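Local atomic coordinates of replisome organizer (Bacillus phage SPP1, PDB entry 1NO1), a protein that acts as a helicase loader and inhibitor in phage DNA replication, probably delivering the replicative helicase to the origin. Residues Ile9-Ala12 / Val13-Tyr17; Ile45-Asn48 / Leu49-Ala53. All blocks are in the same frame, centred on the assembly; numbering follows the deposited sequence.

Interaction 1. Residues Ile9-Ala12 / Val13-Tyr17; sequences ILKA and VSEFY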
ATOM      1  N   ILE A   9       3.142  -3.079   3.316  1.00 35.93           N
ATOM      2  CA  ILE A   9       2.693  -2.473   2.073  1.00 35.20           C
ATOM      3  C   ILE A   9       2.819  -0.951   2.182  1.00 35.32           C
ATOM      4  O   ILE A   9       3.375  -0.301   1.295  1.00 35.18           O
ATOM      5  CB  ILE A   9       1.229  -2.848   1.811  1.00 35.81           C
ATOM      6  CG1 ILE A   9       1.131  -4.342   1.513  1.00 35.75           C
ATOM      7  CG2 ILE A   9       0.649  -2.019   0.650  1.00 32.94           C
ATOM      8  CD1 ILE A   9       1.885  -4.701   0.215  1.00 35.28           C
ATOM      9  N   LEU A  10       2.359  -0.372   3.283  1.00 34.94           N
ATOM     10  CA  LEU A  10       2.400   1.088   3.378  1.00 35.54           C
ATOM     11  C   LEU A  10       3.837   1.641   3.468  1.00 35.36           C
ATOM     12  O   LEU A  10       4.130   2.733   3.001  1.00 34.78           O
ATOM     13  CB  LEU A  10       1.537   1.600   4.533  1.00 35.33           C
ATOM     14  CG  LEU A  10       0.019   1.506   4.273  1.00 36.96           C
ATOM     15  CD1 LEU A  10      -0.783   1.586   5.561  1.00 35.43           C
ATOM     16  CD2 LEU A  10      -0.465   2.579   3.278  1.00 38.25           C
ATOM     17  N   LYS A  11       4.735   0.872   4.051  1.00 35.38           N
ATOM     18  CA  LYS A  11       6.137   1.298   4.162  1.00 35.72           C
ATOM     19  C   LYS A  11       6.798   1.283   2.777  1.00 35.39           C
ATOM     20  O   LYS A  11       7.688   2.086   2.493  1.00 35.73           O
ATOM     21  CB  LYS A  11       6.875   0.393   5.151  1.00 35.21           C
ATOM     22  CG  LYS A  11       8.389   0.451   5.100  1.00 38.05           C
ATOM     23  CD  LYS A  11       8.973   1.457   6.097  1.00 40.09           C
ATOM     24  CE  LYS A  11      10.497   1.540   5.970  1.00 41.04           C
ATOM     25  NZ  LYS A  11      11.074   2.343   7.121  1.00 43.68           N
ATOM     26  N   ALA A  12       6.336   0.393   1.904  1.00 34.75           N
ATOM     27  CA  ALA A  12       6.883   0.307   0.553  1.00 35.10           C
ATOM     28  C   ALA A  12       6.405   1.487  -0.319  1.00 34.98           C
ATOM     29  O   ALA A  12       7.194   2.079  -1.092  1.00 35.70           O
ATOM     30  CB  ALA A  12       6.539  -1.053  -0.087  1.00 34.02           C
ATOM     31  N   VAL A  13       5.134   1.836  -0.193  1.00 34.33           N
ATOM     32  CA  VAL A  13       4.598   2.954  -0.942  1.00 35.04           C
ATOM     33  C   VAL A  13       5.420   4.195  -0.583  1.00 36.25           C
ATOM     34  O   VAL A  13       5.853   4.999  -1.443  1.00 36.37           O
ATOM     35  CB  VAL A  13       3.117   3.198  -0.581  1.00 35.19           C
ATOM     36  CG1 VAL A  13       2.619   4.510  -1.212  1.00 35.14           C
ATOM     37  CG2 VAL A  13       2.244   2.023  -1.029  1.00 33.72           C
ATOM     38  N   SER A  14       5.682   4.332   0.704  1.00 36.46           N
ATOM     39  CA  SER A  14       6.480   5.450   1.182  1.00 36.70           C
ATOM     40  C   SER A  14       7.928   5.402   0.677  1.00 36.73           C
ATOM     41  O   SER A  14       8.554   6.440   0.436  1.00 37.39           O
ATOM     42  CB  SER A  14       6.388   5.532   2.720  1.00 36.27           C
ATOM     43  OG  SER A  14       7.492   6.254   3.245  1.00 41.65           O
ATOM     44  N   GLU A  15       8.487   4.212   0.503  1.00 36.60           N
ATOM     45  CA  GLU A  15       9.854   4.156  -0.012  1.00 35.97           C
ATOM     46  C   GLU A  15       9.882   4.602  -1.487  1.00 35.58           C
ATOM     47  O   GLU A  15      10.825   5.275  -1.914  1.00 35.86           O
ATOM     48  CB  GLU A  15      10.483   2.754   0.172  1.00 36.57           C
ATOM     49  CG  GLU A  15      10.845   2.345   1.613  1.00 36.86           C
ATOM     50  CD  GLU A  15      10.954   0.814   1.805  1.00 39.65           C
ATOM     51  OE1 GLU A  15      10.417   0.019   0.971  1.00 39.33           O
ATOM     52  OE2 GLU A  15      11.579   0.390   2.806  1.00 38.94           O
ATOM     53  N   PHE A  16       8.860   4.218  -2.254  1.00 34.80           N
ATOM     54  CA  PHE A  16       8.745   4.561  -3.668  1.00 34.60           C
ATOM     55  C   PHE A  16       8.454   6.026  -3.896  1.00 35.90           C
ATOM     56  O   PHE A  16       8.850   6.550  -4.934  1.00 36.66           O
ATOM     57  CB  PHE A  16       7.615   3.777  -4.362  1.00 34.37           C
ATOM     58  CG  PHE A  16       8.047   2.470  -4.969  1.00 33.25           C
ATOM     59  CD1 PHE A  16       7.497   1.278  -4.533  1.00 28.91           C
ATOM     60  CD2 PHE A  16       8.996   2.435  -5.973  1.00 31.30           C
ATOM     61  CE1 PHE A  16       7.914   0.071  -5.066  1.00 28.91           C
ATOM     62  CE2 PHE A  16       9.380   1.226  -6.536  1.00 33.14           C
ATOM     63  CZ  PHE A  16       8.822   0.044  -6.092  1.00 28.86           C
ATOM     64  N   TYR A  17       7.747   6.676  -2.964  1.00 36.65           N
ATOM     65  CA  TYR A  17       7.346   8.087  -3.128  1.00 37.21           C
ATOM     66  C   TYR A  17       7.781   9.060  -2.027  1.00 38.18           C
ATOM     67  O   TYR A  17       6.946   9.740  -1.409  1.00 38.65           O
ATOM     68  CB  TYR A  17       5.827   8.200  -3.343  1.00 37.32           C
ATOM     69  CG  TYR A  17       5.331   7.474  -4.587  1.00 36.57           C
ATOM     70  CD1 TYR A  17       4.935   6.162  -4.536  1.00 35.46           C
ATOM     71  CD2 TYR A  17       5.278   8.132  -5.821  1.00 35.22           C
ATOM     72  CE1 TYR A  17       4.485   5.502  -5.700  1.00 36.02           C
ATOM     73  CE2 TYR A  17       4.827   7.519  -6.957  1.00 31.98           C
ATOM     74  CZ  TYR A  17       4.454   6.202  -6.916  1.00 37.43           C
ATOM     75  OH  TYR A  17       4.043   5.589  -8.097  1.00 36.68           O
TER

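Interaction 2. Residues Ile45-Asn48 / Leu49-Ala53; sequences IMNN and LTDYA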
ATOM      1  N   ILE A  45       0.148  -8.550  -3.726  1.00 33.56           N
ATOM      2  CA  ILE A  45      -0.030  -7.107  -3.649  1.00 33.10           C
ATOM      3  C   ILE A  45       1.282  -6.322  -3.800  1.00 35.08           C
ATOM      4  O   ILE A  45       1.297  -5.240  -4.407  1.00 36.12           O
ATOM      5  CB  ILE A  45      -0.781  -6.734  -2.327  1.00 33.28           C
ATOM      6  CG1 ILE A  45      -2.137  -7.418  -2.279  1.00 32.87           C
ATOM      7  CG2 ILE A  45      -1.072  -5.259  -2.198  1.00 30.53           C
ATOM      8  CD1 ILE A  45      -2.908  -7.291  -3.542  1.00 33.56           C
HETATM    9  N   MSE A  46       2.367  -6.844  -3.233  1.00 36.43           N
HETATM   10  CA  MSE A  46       3.694  -6.251  -3.345  1.00 37.43           C
HETATM   11  C   MSE A  46       4.126  -6.236  -4.834  1.00 37.19           C
HETATM   12  O   MSE A  46       4.756  -5.282  -5.311  1.00 36.33           O
HETATM   13  CB  MSE A  46       4.726  -7.090  -2.541  1.00 37.67           C
HETATM   14  CG  MSE A  46       4.974  -6.725  -1.055  1.00 44.90           C
HETATM   15 SE   MSE A  46       5.657  -4.842  -0.636  1.00 60.89          SE
HETATM   16  CE  MSE A  46       6.761  -4.590  -2.213  1.00 57.83           C
ATOM     17  N   ASN A  47       3.855  -7.339  -5.542  1.00 36.74           N
ATOM     18  CA  ASN A  47       4.159  -7.414  -6.968  1.00 35.57           C
ATOM     19  C   ASN A  47       3.356  -6.336  -7.734  1.00 35.56           C
ATOM     20  O   ASN A  47       3.896  -5.655  -8.592  1.00 35.11           O
ATOM     21  CB  ASN A  47       3.869  -8.812  -7.489  1.00 34.73           C
ATOM     22  CG  ASN A  47       4.392  -9.043  -8.895  1.00 35.96           C
ATOM     23  OD1 ASN A  47       3.627  -9.373  -9.793  1.00 36.89           O
ATOM     24  ND2 ASN A  47       5.704  -8.894  -9.090  1.00 35.30           N
ATOM     25  N   ASN A  48       2.073  -6.178  -7.405  1.00 35.11           N
ATOM     26  CA  ASN A  48       1.245  -5.150  -8.032  1.00 34.86           C
ATOM     27  C   ASN A  48       1.753  -3.705  -7.753  1.00 35.82           C
ATOM     28  O   ASN A  48       1.677  -2.830  -8.630  1.00 36.04           O
ATOM     29  CB  ASN A  48      -0.207  -5.299  -7.580  1.00 34.44           C
ATOM     30  CG  ASN A  48      -0.862  -6.570  -8.105  1.00 34.42           C
ATOM     31  OD1 ASN A  48      -0.353  -7.204  -9.029  1.00 33.40           O
ATOM     32  ND2 ASN A  48      -1.986  -6.951  -7.509  1.00 33.68           N
ATOM     33  N   LEU A  49       2.302  -3.451  -6.559  1.00 35.84           N
ATOM     34  CA  LEU A  49       2.849  -2.132  -6.267  1.00 35.81           C
ATOM     35  C   LEU A  49       4.040  -1.853  -7.164  1.00 36.46           C
ATOM     36  O   LEU A  49       4.194  -0.757  -7.719  1.00 37.74           O
ATOM     37  CB  LEU A  49       3.209  -1.987  -4.796  1.00 35.65           C
ATOM     38  CG  LEU A  49       3.905  -0.686  -4.420  1.00 35.53           C
ATOM     39  CD1 LEU A  49       3.004   0.546  -4.519  1.00 32.36           C
ATOM     40  CD2 LEU A  49       4.459  -0.813  -3.020  1.00 35.35           C
ATOM     41  N   THR A  50       4.886  -2.853  -7.357  1.00 36.47           N
ATOM     42  CA  THR A  50       5.998  -2.681  -8.263  1.00 35.22           C
ATOM     43  C   THR A  50       5.554  -2.291  -9.690  1.00 37.33           C
ATOM     44  O   THR A  50       6.109  -1.347 -10.273  1.00 37.72           O
ATOM     45  CB  THR A  50       6.901  -3.931  -8.293  1.00 34.98           C
ATOM     46  OG1 THR A  50       7.539  -4.071  -7.028  1.00 31.96           O
ATOM     47  CG2 THR A  50       8.134  -3.698  -9.221  1.00 30.85           C
ATOM     48  N   ASP A  51       4.561  -2.982 -10.264  1.00 37.86           N
ATOM     49  CA  ASP A  51       4.164  -2.640 -11.627  1.00 38.52           C
ATOM     50  C   ASP A  51       3.550  -1.217 -11.690  1.00 39.57           C
ATOM     51  O   ASP A  51       3.701  -0.501 -12.687  1.00 41.04           O
ATOM     52  CB  ASP A  51       3.211  -3.694 -12.209  1.00 38.19           C
ATOM     53  CG  ASP A  51       3.872  -5.080 -12.347  1.00 41.06           C
ATOM     54  OD1 ASP A  51       5.109  -5.140 -12.583  1.00 39.32           O
ATOM     55  OD2 ASP A  51       3.241  -6.176 -12.221  1.00 42.99           O
ATOM     56  N   TYR A  52       2.852  -0.816 -10.636  1.00 38.82           N
ATOM     57  CA  TYR A  52       2.231   0.493 -10.571  1.00 37.49           C
ATOM     58  C   TYR A  52       3.265   1.636 -10.542  1.00 37.86           C
ATOM     59  O   TYR A  52       3.077   2.661 -11.201  1.00 38.90           O
ATOM     60  CB  TYR A  52       1.293   0.550  -9.350  1.00 36.72           C
ATOM     61  CG  TYR A  52       0.670   1.900  -9.163  1.00 34.61           C
ATOM     62  CD1 TYR A  52      -0.620   2.166  -9.648  1.00 30.58           C
ATOM     63  CD2 TYR A  52       1.367   2.923  -8.510  1.00 28.65           C
ATOM     64  CE1 TYR A  52      -1.192   3.435  -9.515  1.00 29.91           C
ATOM     65  CE2 TYR A  52       0.812   4.176  -8.357  1.00 28.83           C
ATOM     66  CZ  TYR A  52      -0.465   4.447  -8.873  1.00 31.80           C
ATOM     67  OH  TYR A  52      -1.039   5.710  -8.687  1.00 31.65           O
ATOM     68  N   ALA A  53       4.373   1.468  -9.820  1.00 36.93           N
ATOM     69  CA  ALA A  53       5.352   2.545  -9.713  1.00 36.04           C
ATOM     70  C   ALA A  53       6.163   2.751 -10.997  1.00 36.88           C
ATOM     71  O   ALA A  53       6.865   3.774 -11.144  1.00 36.72           O
ATOM     72  CB  ALA A  53       6.361   2.278  -8.512  1.00 35.35           C
TER
HETATM   73  O   HOH W   1       4.006  -9.032 -13.181  1.00 58.63           O
HETATM   74  O   HOH W   2       0.345  -6.642 -11.922  1.00 59.03           O

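Interaction 1. Residues Ile9-Ala12 / Val13-Tyr17
The Phe16 ring meets the backbone carbonyl of Ala12, one helical turn earlier. Ala12 O approaches Phe16 CD1 obliquely, at 3.5 Å. The Tyr17 ring has Val13 O at its edge, in the ring plane. Both rings sit at the C-terminal end of helix 3-16, where Tyr17 is the first residue to leave helical geometry. Each residue from Ile9 to Ala12 accepts an i to i+4 backbone bond. Phe16 N to Ala12 O is 2.9 Å, with an N-H...O angle of 160°. Glu15 N to Lys11 O is more bent, at 137°. On the exposed side Glu15 reaches back over this turn. Its CG lies beside the backbone N (chi1 -71°), which brings Glu15 CG to 3.3 Å from Lys11 O. Glu15 OE2 then meets the aliphatic part of Lys11, 3.5 Å from Lys11 CE. On the buried side Val13 CG2 packs 3.5 Å from Ile9 O, and Leu10 and Val13 both touch Phe21. The helix is therefore amphipathic here. Lys11 NZ stays 4.8 Å from Glu15 OE2, too far for a salt bridge, so any attraction between the two charges is probably weak.

Interaction 2. Residues Ile45-Asn48 / Leu49-Ala53
Leu49, Thr50, Asp51 and Tyr52 donate their backbone N-H groups to the carbonyl O of Ile45, Met46, Asn47 and Asn48 in regular i to i+4 alpha-helical bonds, N to O 3.0 to 3.2 Å. This is the middle of the amphipathic helix 42-55. Thr50 adds a side-chain bond to the same turn. Its OG1 is beside the backbone N (chi1 -67°) and gives a weak bond to Met46 O, which also accepts Thr50 N. Leu49 is buried, and the selenomethionine Met46 at the margin meets it loosely, with Met46 CE 4.5 Å from Leu49 CD2. Ile45 and Met46 also touch Ile9, which joins this face to helix 3-16. Tyr52 turns its ring away from the earlier turn, and its OH bonds to Phe58 O. The polar side is bridged by water. Asn47 and Asp51 are one turn apart, their amide and carboxylate planes 76° apart, with Asn47 OD1 4.0 Å from Asp51 OD2. A water donates to both oxygens, weakly to the amide. Asn48 ND2 hydrogen-bonds to Leu65 O, and its OD1 takes a second water. That water donates to Asn48 OD1 at 3.0 Å and to Asp51 OD2 at 2.9 Å.

Interaction 1 comes first along the chain, on helix 3-16. Interaction 2 follows on helix 42-55, with helix 26-37 between them in sequence. Their centres are about 11 Å apart, and the two helices pack directly against each other. Ala12 CB lies 3.6 Å from Leu49 CD2, and Phe16 CD2 lies 3.7 Å from Ala53 CB. Near the C-terminal ends of both helices, Tyr17 OH is 3.5 Å from Tyr52 CE2 and bonds to Asn56 O. Helix 26-37 covers Leu10 of helix 3-16. Both contacts lie within helices of one small all-helical domain, the ordered part of a bipartite protein whose other part is natively unfolded.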